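Local coordinates for protein dicer Related Helicase (PDB 6M6S) that binds double-stranded RNA through this C-terminal domain and, as a whole RLR-family helicase, probably hydrolyses ATP, at residues Ser112-Gln116 with Asp117-Ile121; Asp38-Val41 with Trp42-Leu45; Lys146-Leu149 with Asp150-Arg154; Ala79-Arg83 with Gly84-Pro88. All coordinates share one frame; numbering follows the deposited sequence.

Interaction 1. Residues Ser112-Gln116 with Asp117-Ile121; sequences SDVEQ and DLFYI. With nucleotides of chain D.
D117 N, L118 N and F119 N all turn back onto the preceding helical turn. D117 N bonds to D113 O at 2.9 Å, the usual i to i-4 spacing. V114 O then takes two donors, L118 N at 2.9 Å and F119 N at 3.1 Å, which come from opposite faces of its carbonyl plane; the second bond is the straighter, with an N-H...O angle of 160°, and reaches back five residues.

Among the polar side chains, E115 ties the helix to the segment after it through a water. Its OE2 accepts from this water at a short 2.5 Å, and the water in turn accepts from I121 N at 3.1 Å. The same carboxylate is anchored by K29 at OE2 and by Y34 at OE1. D117 OD2 is held by a salt bridge to K108.

Apolar contact centres on V114. CG1, placed trans to the backbone N (chi1 177°), lies over one face of the F119 ring, 3.7 Å from the centroid and 29° off the normal, a CH-pi contact; the two side chains run side by side. I121 crosses E115 at about a right angle, its CD1 3.8 Å from E115 CG.

Toward the nucleic acid, S112 OG donates to OP1 of G4 of chain D at 2.7 Å, gripping the phosphate rather than the base. Such a geometry belongs to the C-terminal end of a short helix, 111-117, closed by an i+5 bond before the chain enters strand 122-123 of a RIG-I-type C-terminal domain, with S112 contributing to its RNA backbone contacts.

Interaction 2. Residues Asp38-Val41 with Trp42-Leu45; sequences DPSV and WRFL
F44 N donates to V41 O at 2.9 Å and R43 N to S40 O at 3.2 Å, two i to i-3 bonds whose donors stand well above the carbonyl planes (47° for the first), as the tight 3-10 turn demands. Upstream, D38 OD1 accepts from S40 N at 2.8 Å in an Asx turn, the donor meeting it from above the carboxylate plane. K145 adds a hydrogen bond to W42 O and another to L45 O.

Outward of this backbone core, R43 bends at chi3 (57°), which brings one guanidinium face against F44 CZ, 3.5 Å above its plane, while R43 CB lies over a face of the F44 ring. S40 CB meets the guanidinium edge near its plane, 3.8 Å from NH1. On the inner side, V41 CG1 lies over one face of the W42 indole, and V41 CG2 reaches L45 CD1 at 4.3 Å. Replacing F44 with an alanine would probably leave the R43 guanidinium without the ring carbon against its face, and freer to turn.

The chemistry implies a turn fixed by backbone bonds and the D38 carboxylate, with an apolar V41-W42-L45 side facing P88, while R43 and F44 pack against each other beside S40.

Interaction 3. Residues Lys146-Leu149 with Asp150-Arg154; sequences KIVL and DLDSR
D150 meets K146 twice. Its N donates to K146 O at 2.8 Å, and its OD2 receives K146 NZ at 2.9 Å in a salt bridge that uses the syn lone pair. The lysine gets there by bending at chi3 and at chi4 (-81°), so that the two side chains run at a slant to one another. D150 OD1 accepts from Y86 OH, so each carboxylate oxygen has its own donor; a leucine here would probably leave both the K146 ammonium and the Y86 hydroxyl without their mate.

L151 N follows with a bond to I147 O at 3.0 Å, while L151 CD1 packs against I147 CG2 at 4.2 Å. D152 N repeats the pattern on V148 O at 3.1 Å. A water donates to V148 O at 3.0 Å and also to D152 OD1, so this carbonyl has a donor from the backbone and one from solvent; S65 of strand 61-69 bonds D152 OD2 and S49, in a loop, bonds OD1. S153 N closes on L149 O at 2.8 Å, and S153 OG is engaged by Q62 and K81. R154 N carries the series on to D150 O.

Regular i to i-4 bonds thus build one turn after another of helix 140-167, and the acidic and hydroxyl groups on one side imply polar docking against strands 61-69 and 85-90, next to the apolar seat of L149.

Interaction 4. Residues Ala79-Arg83 with Gly84-Pro88; sequences AYKIR and GTYLP
Y80 and L87 bond to each other in both directions: Y80 N to L87 O at 2.9 Å and L87 N to Y80 O at 2.9 Å, so the amide and carbonyl of both residues are satisfied by one another. One hydrogen-bonded pair further on, I82 N donates to T85 O at 2.8 Å in a nearly straight bond (N-H...O 170°). T85 N returns to I82 O at 3.0 Å, but from well above the carbonyl plane (61° out of it); this is the bond that closes the turn.

Between these two pairs sits the non-hydrogen-bonded pair K81 with Y86; a second, A79 with P88, lies beyond Y80 and L87, away from the turn. Backbone bonds from A79 and K81 run to strand 61-69, on the other side of strand 75-82. Together this is an antiparallel beta hairpin with a type I' turn from I82 to T85 and short strand axes 146° apart. Strand 85-90 is the last of its four-stranded sheet within the chain, and P88 bonds on to V36.

At the turn, a water accepts from G84 N at 3.0 Å and gives only a weak bond to K81 O.

On one face K81, with its chain extended, slants across Y86, CG lying 3.8 Å from Y86 CE1. Helix 140-167 takes both polar ends. Y80 O also lies in the plane of the Y86 ring, at its edge. On the face of Y80, I82, T85 and L87, I82 CB meets L87 CD1 at 4.2 Å, and M35 and M132 pack against L87. Y80 OH bonds a modified group, probably part of the bound RNA, and weakly Q89.

Interaction 4 lies between interactions 2 and 3. Its centre is about 11 Å from that of interaction 3, joined by D150 OD1 to Y86 OH at 2.5 Å and S153 OG to K81 NZ at 3.1 Å, both probable hydrogen bonds. Toward interaction 2 the joint is packing: W42 CZ2 is 3.5 Å from P88 CD. W42 CH2 also meets L149 CD1 at 4.1 Å, closing a triangle. Interaction 1 stands apart, its centre about 32 Å from that of interaction 3, on the opposite side of the chain's centre. It bonds the RNA through S112, and interaction 4 comes within about 4 Å (nearest atoms). The zinc lies about 9 Å from the L45 side chain of interaction 2.

Interaction 1. Residues Ser112-Gln116 with Asp117-Ile121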
loop_
_atom_site.group_PDB
_atom_site.type_symbol
_atom_site.label_atom_id
_atom_site.label_comp_id
_atom_site.label_asym_id
_atom_site.label_seq_id
_atom_site.Cartn_x
_atom_site.Cartn_y
_atom_site.Cartn_z
ATOM N N SER B 112 -1.281 4.285 9.392
ATOM C CA SER B 112 -0.967 5.702 9.361
ATOM C C SER B 112 -1.293 6.435 8.051
ATOM O O SER B 112 -1.607 7.621 8.072
ATOM C CB SER B 112 0.476 5.922 9.782
ATOM O OG SER B 112 1.307 5.025 9.066
ATOM N N ASP B 113 -1.237 5.728 6.907
ATOM C CA ASP B 113 -1.546 6.363 5.613
ATOM C C ASP B 113 -3.082 6.440 5.445
ATOM O O ASP B 113 -3.568 7.377 4.796
ATOM C CB ASP B 113 -1.015 5.555 4.422
ATOM C CG ASP B 113 0.504 5.604 4.299
ATOM O OD1 ASP B 113 1.078 6.674 4.540
ATOM O OD2 ASP B 113 1.110 4.564 3.965
ATOM N N VAL B 114 -3.783 5.530 6.089
ATOM C CA VAL B 114 -5.250 5.549 6.118
ATOM C C VAL B 114 -5.732 6.836 6.787
ATOM O O VAL B 114 -6.640 7.510 6.279
ATOM C CB VAL B 114 -5.817 4.317 6.835
ATOM C CG1 VAL B 114 -7.335 4.390 6.921
ATOM C CG2 VAL B 114 -5.410 3.006 6.100
ATOM N N GLU B 115 -5.141 7.182 7.943
ATOM C CA GLU B 115 -5.467 8.481 8.615
ATOM C C GLU B 115 -5.201 9.712 7.805
ATOM O O GLU B 115 -5.933 10.717 7.847
ATOM C CB GLU B 115 -4.674 8.619 9.927
ATOM C CG GLU B 115 -5.026 7.603 10.928
ATOM C CD GLU B 115 -4.374 7.848 12.322
ATOM O OE1 GLU B 115 -3.282 7.311 12.581
ATOM O OE2 GLU B 115 -4.948 8.593 13.135
ATOM N N GLN B 116 -4.082 9.693 7.098
ATOM C CA GLN B 116 -3.683 10.810 6.313
ATOM C C GLN B 116 -4.523 11.014 5.057
ATOM O O GLN B 116 -4.782 12.139 4.667
ATOM C CB GLN B 116 -2.226 10.635 5.909
ATOM C CG GLN B 116 -1.592 11.892 5.411
ATOM C CD GLN B 116 -0.076 11.754 5.192
ATOM O OE1 GLN B 116 0.572 10.873 5.770
ATOM N NE2 GLN B 116 0.481 12.617 4.349
ATOM N N ASP B 117 -4.915 9.918 4.419
ATOM C CA ASP B 117 -5.424 10.031 3.057
ATOM C C ASP B 117 -6.948 9.824 3.062
ATOM O O ASP B 117 -7.673 10.444 2.257
ATOM C CB ASP B 117 -4.818 8.911 2.231
ATOM C CG ASP B 117 -3.295 9.095 1.980
ATOM O OD1 ASP B 117 -2.763 10.185 2.275
ATOM O OD2 ASP B 117 -2.653 8.133 1.492
ATOM N N LEU B 118 -7.461 9.001 3.977
ATOM C CA LEU B 118 -8.833 8.508 3.776
ATOM C C LEU B 118 -9.809 8.994 4.841
ATOM O O LEU B 118 -10.841 9.600 4.524
ATOM C CB LEU B 118 -8.884 6.964 3.711
ATOM C CG LEU B 118 -7.989 6.284 2.634
ATOM C CD1 LEU B 118 -8.164 4.760 2.610
ATOM C CD2 LEU B 118 -8.333 6.877 1.237
ATOM N N PHE B 119 -9.529 8.686 6.108
ATOM C CA PHE B 119 -10.479 9.098 7.138
ATOM C C PHE B 119 -9.832 9.294 8.518
ATOM O O PHE B 119 -8.844 8.628 8.844
ATOM C CB PHE B 119 -11.635 8.092 7.247
ATOM C CG PHE B 119 -11.214 6.643 7.482
ATOM C CD1 PHE B 119 -11.047 6.120 8.771
ATOM C CD2 PHE B 119 -11.084 5.767 6.411
ATOM C CE1 PHE B 119 -10.720 4.757 8.959
ATOM C CE2 PHE B 119 -10.736 4.431 6.583
ATOM C CZ PHE B 119 -10.536 3.913 7.868
ATOM N N TYR B 120 -10.387 10.223 9.301
ATOM C CA TYR B 120 -9.976 10.404 10.687
ATOM C C TYR B 120 -10.249 9.154 11.542
ATOM O O TYR B 120 -11.328 8.521 11.419
ATOM C CB TYR B 120 -10.789 11.584 11.210
ATOM C CG TYR B 120 -10.798 11.760 12.690
ATOM C CD1 TYR B 120 -9.720 12.301 13.360
ATOM C CD2 TYR B 120 -11.896 11.393 13.404
ATOM C CE1 TYR B 120 -9.756 12.481 14.745
ATOM C CE2 TYR B 120 -11.943 11.557 14.779
ATOM C CZ TYR B 120 -10.864 12.098 15.449
ATOM O OH TYR B 120 -10.959 12.248 16.839
ATOM N N ILE B 121 -9.299 8.795 12.413
ATOM C CA ILE B 121 -9.469 7.677 13.355
ATOM C C ILE B 121 -9.244 8.251 14.743
ATOM O O ILE B 121 -8.183 8.826 15.047
ATOM C CB ILE B 121 -8.442 6.528 13.053
ATOM C CG1 ILE B 121 -8.729 6.009 11.650
ATOM C CG2 ILE B 121 -8.586 5.380 14.088
ATOM C CD1 ILE B 121 -7.773 4.932 11.169
ATOM P P G D 4 4.147 3.799 11.308
ATOM O OP1 G D 4 3.720 4.709 10.212
ATOM O OP2 G D 4 4.824 2.500 11.047
ATOM O "O5'" G D 4 5.152 4.569 12.282
ATOM C "C5'" G D 4 4.769 5.762 12.920
ATOM C "C4'" G D 4 5.829 6.209 13.884
ATOM O "O4'" G D 4 5.927 5.299 15.013
ATOM C "C3'" G D 4 7.232 6.258 13.338
ATOM O "O3'" G D 4 7.417 7.420 12.567
ATOM C "C2'" G D 4 8.064 6.213 14.611
ATOM O "O2'" G D 4 7.954 7.444 15.299
ATOM C "C1'" G D 4 7.270 5.205 15.427
ATOM N N9 G D 4 7.719 3.819 15.218
ATOM C C8 G D 4 7.197 2.862 14.369
ATOM N N7 G D 4 7.865 1.743 14.440
ATOM C C5 G D 4 8.855 1.969 15.394
ATOM C C6 G D 4 9.878 1.123 15.907
ATOM O O6 G D 4 10.112 -0.068 15.621
ATOM N N1 G D 4 10.672 1.807 16.840
ATOM C C2 G D 4 10.507 3.114 17.246
ATOM N N2 G D 4 11.374 3.603 18.161
ATOM N N3 G D 4 9.544 3.890 16.776
ATOM C C4 G D 4 8.779 3.257 15.865
HETATM O O HOH W 1 -6.668 10.373 12.658
#

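Interaction 2. Residues Asp38-Val41 with Trp42-Leu45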
loop_
_atom_site.group_PDB
_atom_site.type_symbol
_atom_site.label_atom_id
_atom_site.label_comp_id
_atom_site.label_asym_id
_atom_site.label_seq_id
_atom_site.Cartn_x
_atom_site.Cartn_y
_atom_site.Cartn_z
ATOM N N ASP B 38 -16.833 -2.541 16.438
ATOM C CA ASP B 38 -18.194 -2.887 15.985
ATOM C C ASP B 38 -18.467 -4.302 16.535
ATOM O O ASP B 38 -17.786 -5.252 16.110
ATOM C CB ASP B 38 -18.242 -2.909 14.443
ATOM C CG ASP B 38 -19.555 -3.380 13.881
ATOM O OD1 ASP B 38 -20.477 -3.731 14.654
ATOM O OD2 ASP B 38 -19.685 -3.451 12.639
ATOM N N PRO B 39 -19.425 -4.446 17.462
ATOM C CA PRO B 39 -19.644 -5.789 18.038
ATOM C C PRO B 39 -20.109 -6.793 16.992
ATOM O O PRO B 39 -19.900 -8.019 17.161
ATOM C CB PRO B 39 -20.713 -5.554 19.113
ATOM C CG PRO B 39 -21.346 -4.284 18.739
ATOM C CD PRO B 39 -20.279 -3.425 18.072
ATOM N N SER B 40 -20.626 -6.306 15.859
ATOM C CA SER B 40 -21.045 -7.246 14.792
ATOM C C SER B 40 -19.927 -7.868 14.025
ATOM O O SER B 40 -20.171 -8.817 13.277
ATOM C CB SER B 40 -21.937 -6.518 13.764
ATOM O OG SER B 40 -23.072 -6.034 14.429
ATOM N N VAL B 41 -18.715 -7.318 14.132
ATOM C CA VAL B 41 -17.635 -7.728 13.243
ATOM C C VAL B 41 -17.294 -9.209 13.453
ATOM O O VAL B 41 -16.830 -9.879 12.534
ATOM C CB VAL B 41 -16.394 -6.845 13.431
ATOM C CG1 VAL B 41 -15.686 -7.196 14.693
ATOM C CG2 VAL B 41 -15.458 -7.015 12.223
ATOM N N TRP B 42 -17.590 -9.750 14.661
ATOM C CA TRP B 42 -17.117 -11.088 14.914
ATOM C C TRP B 42 -17.832 -12.130 14.015
ATOM O O TRP B 42 -17.270 -13.234 13.765
ATOM C CB TRP B 42 -17.342 -11.447 16.389
ATOM C CG TRP B 42 -16.476 -10.682 17.404
ATOM C CD1 TRP B 42 -16.903 -9.772 18.329
ATOM C CD2 TRP B 42 -15.063 -10.849 17.626
ATOM N NE1 TRP B 42 -15.871 -9.355 19.111
ATOM C CE2 TRP B 42 -14.731 -10.007 18.731
ATOM C CE3 TRP B 42 -14.060 -11.639 17.014
ATOM C CZ2 TRP B 42 -13.435 -9.894 19.213
ATOM C CZ3 TRP B 42 -12.765 -11.556 17.494
ATOM C CH2 TRP B 42 -12.483 -10.709 18.628
ATOM N N ARG B 43 -19.040 -11.816 13.510
ATOM C CA ARG B 43 -19.772 -12.705 12.601
ATOM C C ARG B 43 -18.965 -13.002 11.347
ATOM O O ARG B 43 -19.115 -14.075 10.734
ATOM C CB ARG B 43 -21.096 -12.045 12.181
ATOM C CG ARG B 43 -21.931 -11.579 13.381
ATOM C CD ARG B 43 -22.795 -10.397 12.980
ATOM N NE ARG B 43 -23.669 -10.715 11.856
ATOM C CZ ARG B 43 -24.199 -9.798 11.050
ATOM N NH1 ARG B 43 -23.930 -8.508 11.237
ATOM N NH2 ARG B 43 -24.986 -10.171 10.046
ATOM N N PHE B 44 -18.074 -12.072 11.028
ATOM C CA PHE B 44 -17.317 -12.117 9.754
ATOM C C PHE B 44 -15.883 -12.589 9.916
ATOM O O PHE B 44 -15.048 -12.514 8.980
ATOM C CB PHE B 44 -17.384 -10.751 9.064
ATOM C CG PHE B 44 -18.788 -10.268 8.914
ATOM C CD1 PHE B 44 -19.728 -11.069 8.289
ATOM C CD2 PHE B 44 -19.191 -9.075 9.516
ATOM C CE1 PHE B 44 -21.049 -10.653 8.184
ATOM C CE2 PHE B 44 -20.516 -8.649 9.429
ATOM C CZ PHE B 44 -21.452 -9.453 8.765
ATOM N N LEU B 45 -15.562 -13.099 11.102
ATOM C CA LEU B 45 -14.204 -13.548 11.388
ATOM C C LEU B 45 -14.199 -14.954 11.976
ATOM O O LEU B 45 -14.992 -15.273 12.889
ATOM C CB LEU B 45 -13.515 -12.637 12.385
ATOM C CG LEU B 45 -13.435 -11.167 11.961
ATOM C CD1 LEU B 45 -12.949 -10.353 13.097
ATOM C CD2 LEU B 45 -12.436 -11.037 10.745
#

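Interaction 3. Residues Lys146-Leu149 with Asp150-Arg154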
loop_
_atom_site.group_PDB
_atom_site.type_symbol
_atom_site.label_atom_id
_atom_site.label_comp_id
_atom_site.label_asym_id
_atom_site.label_seq_id
_atom_site.Cartn_x
_atom_site.Cartn_y
_atom_site.Cartn_z
ATOM N N LYS B 146 -15.088 -17.111 21.777
ATOM C CA LYS B 146 -14.655 -16.618 23.093
ATOM C C LYS B 146 -13.805 -17.677 23.799
ATOM O O LYS B 146 -12.855 -17.325 24.509
ATOM C CB LYS B 146 -15.852 -16.260 23.973
ATOM C CG LYS B 146 -15.503 -15.389 25.215
ATOM C CD LYS B 146 -16.741 -15.237 26.148
ATOM C CE LYS B 146 -16.373 -15.118 27.626
ATOM N NZ LYS B 146 -16.070 -16.446 28.341
ATOM N N ILE B 147 -14.171 -18.963 23.653
ATOM C CA ILE B 147 -13.433 -20.047 24.282
ATOM C C ILE B 147 -11.994 -20.132 23.775
ATOM O O ILE B 147 -11.100 -20.315 24.600
ATOM C CB ILE B 147 -14.167 -21.358 24.127
ATOM C CG1 ILE B 147 -15.381 -21.300 25.049
ATOM C CG2 ILE B 147 -13.284 -22.562 24.540
ATOM C CD1 ILE B 147 -16.413 -22.413 24.779
ATOM N N VAL B 148 -11.802 -19.931 22.459
ATOM C CA VAL B 148 -10.501 -19.931 21.833
ATOM C C VAL B 148 -9.706 -18.775 22.405
ATOM O O VAL B 148 -8.538 -18.966 22.803
ATOM C CB VAL B 148 -10.571 -19.883 20.288
ATOM C CG1 VAL B 148 -9.179 -19.655 19.657
ATOM C CG2 VAL B 148 -11.117 -21.171 19.706
ATOM N N LEU B 149 -10.314 -17.599 22.451
ATOM C CA LEU B 149 -9.624 -16.425 23.023
ATOM C C LEU B 149 -9.266 -16.611 24.500
ATOM O O LEU B 149 -8.143 -16.272 24.921
ATOM C CB LEU B 149 -10.471 -15.173 22.848
ATOM C CG LEU B 149 -10.505 -14.843 21.372
ATOM C CD1 LEU B 149 -11.695 -13.946 21.038
ATOM C CD2 LEU B 149 -9.185 -14.109 20.984
ATOM N N ASP B 150 -10.192 -17.145 25.302
ATOM C CA ASP B 150 -9.920 -17.295 26.703
ATOM C C ASP B 150 -8.756 -18.273 26.940
ATOM O O ASP B 150 -7.942 -18.053 27.856
ATOM C CB ASP B 150 -11.141 -17.896 27.401
ATOM C CG ASP B 150 -12.272 -16.904 27.609
ATOM O OD1 ASP B 150 -12.104 -15.670 27.564
ATOM O OD2 ASP B 150 -13.378 -17.387 27.915
ATOM N N LEU B 151 -8.675 -19.342 26.153
ATOM C CA LEU B 151 -7.602 -20.319 26.307
ATOM C C LEU B 151 -6.265 -19.681 25.933
ATOM O O LEU B 151 -5.239 -19.941 26.600
ATOM C CB LEU B 151 -7.774 -21.467 25.344
ATOM C CG LEU B 151 -8.715 -22.536 25.818
ATOM C CD1 LEU B 151 -9.129 -23.393 24.646
ATOM C CD2 LEU B 151 -7.902 -23.349 26.812
ATOM N N ASP B 152 -6.259 -18.912 24.856
ATOM C CA ASP B 152 -5.016 -18.269 24.461
ATOM C C ASP B 152 -4.636 -17.220 25.524
ATOM O O ASP B 152 -3.434 -17.059 25.815
ATOM C CB ASP B 152 -5.087 -17.610 23.071
ATOM C CG ASP B 152 -4.981 -18.614 21.924
ATOM O OD1 ASP B 152 -4.659 -19.782 22.191
ATOM O OD2 ASP B 152 -5.202 -18.220 20.745
ATOM N N SER B 153 -5.633 -16.524 26.099
ATOM C CA SER B 153 -5.380 -15.543 27.162
ATOM C C SER B 153 -4.804 -16.209 28.409
ATOM O O SER B 153 -3.918 -15.660 29.084
ATOM C CB SER B 153 -6.651 -14.800 27.561
ATOM O OG SER B 153 -6.339 -13.795 28.524
ATOM N N ARG B 154 -5.310 -17.399 28.731
ATOM C CA ARG B 154 -4.835 -18.082 29.930
ATOM C C ARG B 154 -3.375 -18.482 29.751
ATOM O O ARG B 154 -2.570 -18.389 30.688
ATOM C CB ARG B 154 -5.707 -19.288 30.264
ATOM C CG ARG B 154 -6.966 -18.928 31.099
ATOM C CD ARG B 154 -7.632 -20.134 31.827
ATOM N NE ARG B 154 -7.998 -21.181 30.881
ATOM C CZ ARG B 154 -9.148 -21.218 30.205
ATOM N NH1 ARG B 154 -10.084 -20.295 30.402
ATOM N NH2 ARG B 154 -9.373 -22.193 29.339
HETATM O O HOH W 2 -7.130 -21.439 22.014
#

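Interaction 4. Residues Ala79-Arg83 with Gly84-Pro88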
loop_
_atom_site.group_PDB
_atom_site.type_symbol
_atom_site.label_atom_id
_atom_site.label_comp_id
_atom_site.label_asym_id
_atom_site.label_seq_id
_atom_site.Cartn_x
_atom_site.Cartn_y
_atom_site.Cartn_z
ATOM N N ALA B 79 -6.518 -11.114 17.005
ATOM C CA ALA B 79 -7.352 -10.554 18.064
ATOM C C ALA B 79 -6.478 -10.263 19.279
ATOM O O ALA B 79 -5.435 -10.908 19.479
ATOM C CB ALA B 79 -8.457 -11.578 18.453
ATOM N N TYR B 80 -6.889 -9.265 20.076
ATOM C CA TYR B 80 -6.168 -8.895 21.279
ATOM C C TYR B 80 -7.145 -8.865 22.433
ATOM O O TYR B 80 -8.371 -8.759 22.223
ATOM C CB TYR B 80 -5.621 -7.466 21.158
ATOM C CG TYR B 80 -4.387 -7.252 20.267
ATOM C CD1 TYR B 80 -4.461 -7.451 18.897
ATOM C CD2 TYR B 80 -3.196 -6.796 20.812
ATOM C CE1 TYR B 80 -3.363 -7.231 18.072
ATOM C CE2 TYR B 80 -2.084 -6.548 19.988
ATOM C CZ TYR B 80 -2.182 -6.779 18.644
ATOM O OH TYR B 80 -1.110 -6.499 17.821
ATOM N N LYS B 81 -6.616 -8.942 23.654
ATOM C CA LYS B 81 -7.370 -8.564 24.860
ATOM C C LYS B 81 -6.807 -7.238 25.337
ATOM O O LYS B 81 -5.603 -7.161 25.703
ATOM C CB LYS B 81 -7.211 -9.623 25.955
ATOM C CG LYS B 81 -8.204 -9.501 27.092
ATOM C CD LYS B 81 -7.797 -10.490 28.243
ATOM C CE LYS B 81 -8.916 -10.840 29.130
ATOM N NZ LYS B 81 -8.678 -12.178 29.794
ATOM N N ILE B 82 -7.622 -6.183 25.274
ATOM C CA ILE B 82 -7.148 -4.841 25.611
ATOM C C ILE B 82 -8.033 -4.338 26.723
ATOM O O ILE B 82 -9.262 -4.287 26.540
ATOM C CB ILE B 82 -7.241 -3.925 24.402
ATOM C CG1 ILE B 82 -6.303 -4.411 23.281
ATOM C CG2 ILE B 82 -6.918 -2.446 24.799
ATOM C CD1 ILE B 82 -6.032 -3.401 22.299
ATOM N N ARG B 83 -7.442 -4.025 27.878
ATOM C CA ARG B 83 -8.184 -3.582 29.052
ATOM C C ARG B 83 -9.308 -4.594 29.362
ATOM O O ARG B 83 -10.444 -4.216 29.687
ATOM C CB ARG B 83 -8.754 -2.170 28.865
ATOM C CG ARG B 83 -7.756 -1.111 28.434
ATOM C CD ARG B 83 -7.800 0.144 29.335
ATOM N NE ARG B 83 -8.609 1.269 28.835
ATOM C CZ ARG B 83 -8.184 2.206 27.971
ATOM N NH1 ARG B 83 -6.955 2.150 27.447
ATOM N NH2 ARG B 83 -8.996 3.204 27.604
ATOM N N GLY B 84 -8.984 -5.885 29.241
ATOM C CA GLY B 84 -9.933 -6.928 29.586
ATOM C C GLY B 84 -11.003 -7.243 28.551
ATOM O O GLY B 84 -11.886 -8.043 28.809
ATOM N N THR B 85 -10.946 -6.604 27.388
ATOM C CA THR B 85 -11.962 -6.768 26.335
ATOM C C THR B 85 -11.330 -7.350 25.085
ATOM O O THR B 85 -10.297 -6.857 24.600
ATOM C CB THR B 85 -12.607 -5.378 25.958
ATOM O OG1 THR B 85 -13.251 -4.799 27.110
ATOM C CG2 THR B 85 -13.626 -5.502 24.816
ATOM N N TYR B 86 -11.951 -8.359 24.485
ATOM C CA TYR B 86 -11.463 -8.884 23.220
ATOM C C TYR B 86 -11.839 -8.011 22.029
ATOM O O TYR B 86 -12.998 -7.631 21.881
ATOM C CB TYR B 86 -12.005 -10.312 22.951
ATOM C CG TYR B 86 -11.560 -11.330 23.980
ATOM C CD1 TYR B 86 -10.200 -11.480 24.299
ATOM C CD2 TYR B 86 -12.486 -12.131 24.659
ATOM C CE1 TYR B 86 -9.769 -12.390 25.268
ATOM C CE2 TYR B 86 -12.058 -13.054 25.645
ATOM C CZ TYR B 86 -10.689 -13.181 25.915
ATOM O OH TYR B 86 -10.237 -14.076 26.883
ATOM N N LEU B 87 -10.865 -7.686 21.186
ATOM C CA LEU B 87 -11.039 -6.817 20.015
ATOM C C LEU B 87 -10.241 -7.340 18.857
ATOM O O LEU B 87 -9.086 -7.741 19.022
ATOM C CB LEU B 87 -10.511 -5.405 20.338
ATOM C CG LEU B 87 -11.150 -4.638 21.494
ATOM C CD1 LEU B 87 -10.383 -3.296 21.733
ATOM C CD2 LEU B 87 -12.621 -4.310 21.168
ATOM N N PRO B 88 -10.792 -7.274 17.634
ATOM C CA PRO B 88 -10.032 -7.644 16.431
ATOM C C PRO B 88 -9.128 -6.492 16.005
ATOM O O PRO B 88 -9.485 -5.317 16.134
ATOM C CB PRO B 88 -11.098 -7.852 15.360
ATOM C CG PRO B 88 -12.423 -7.800 16.076
ATOM C CD PRO B 88 -12.257 -7.098 17.407
HETATM O O HOH W 3 -6.223 -6.952 28.619
#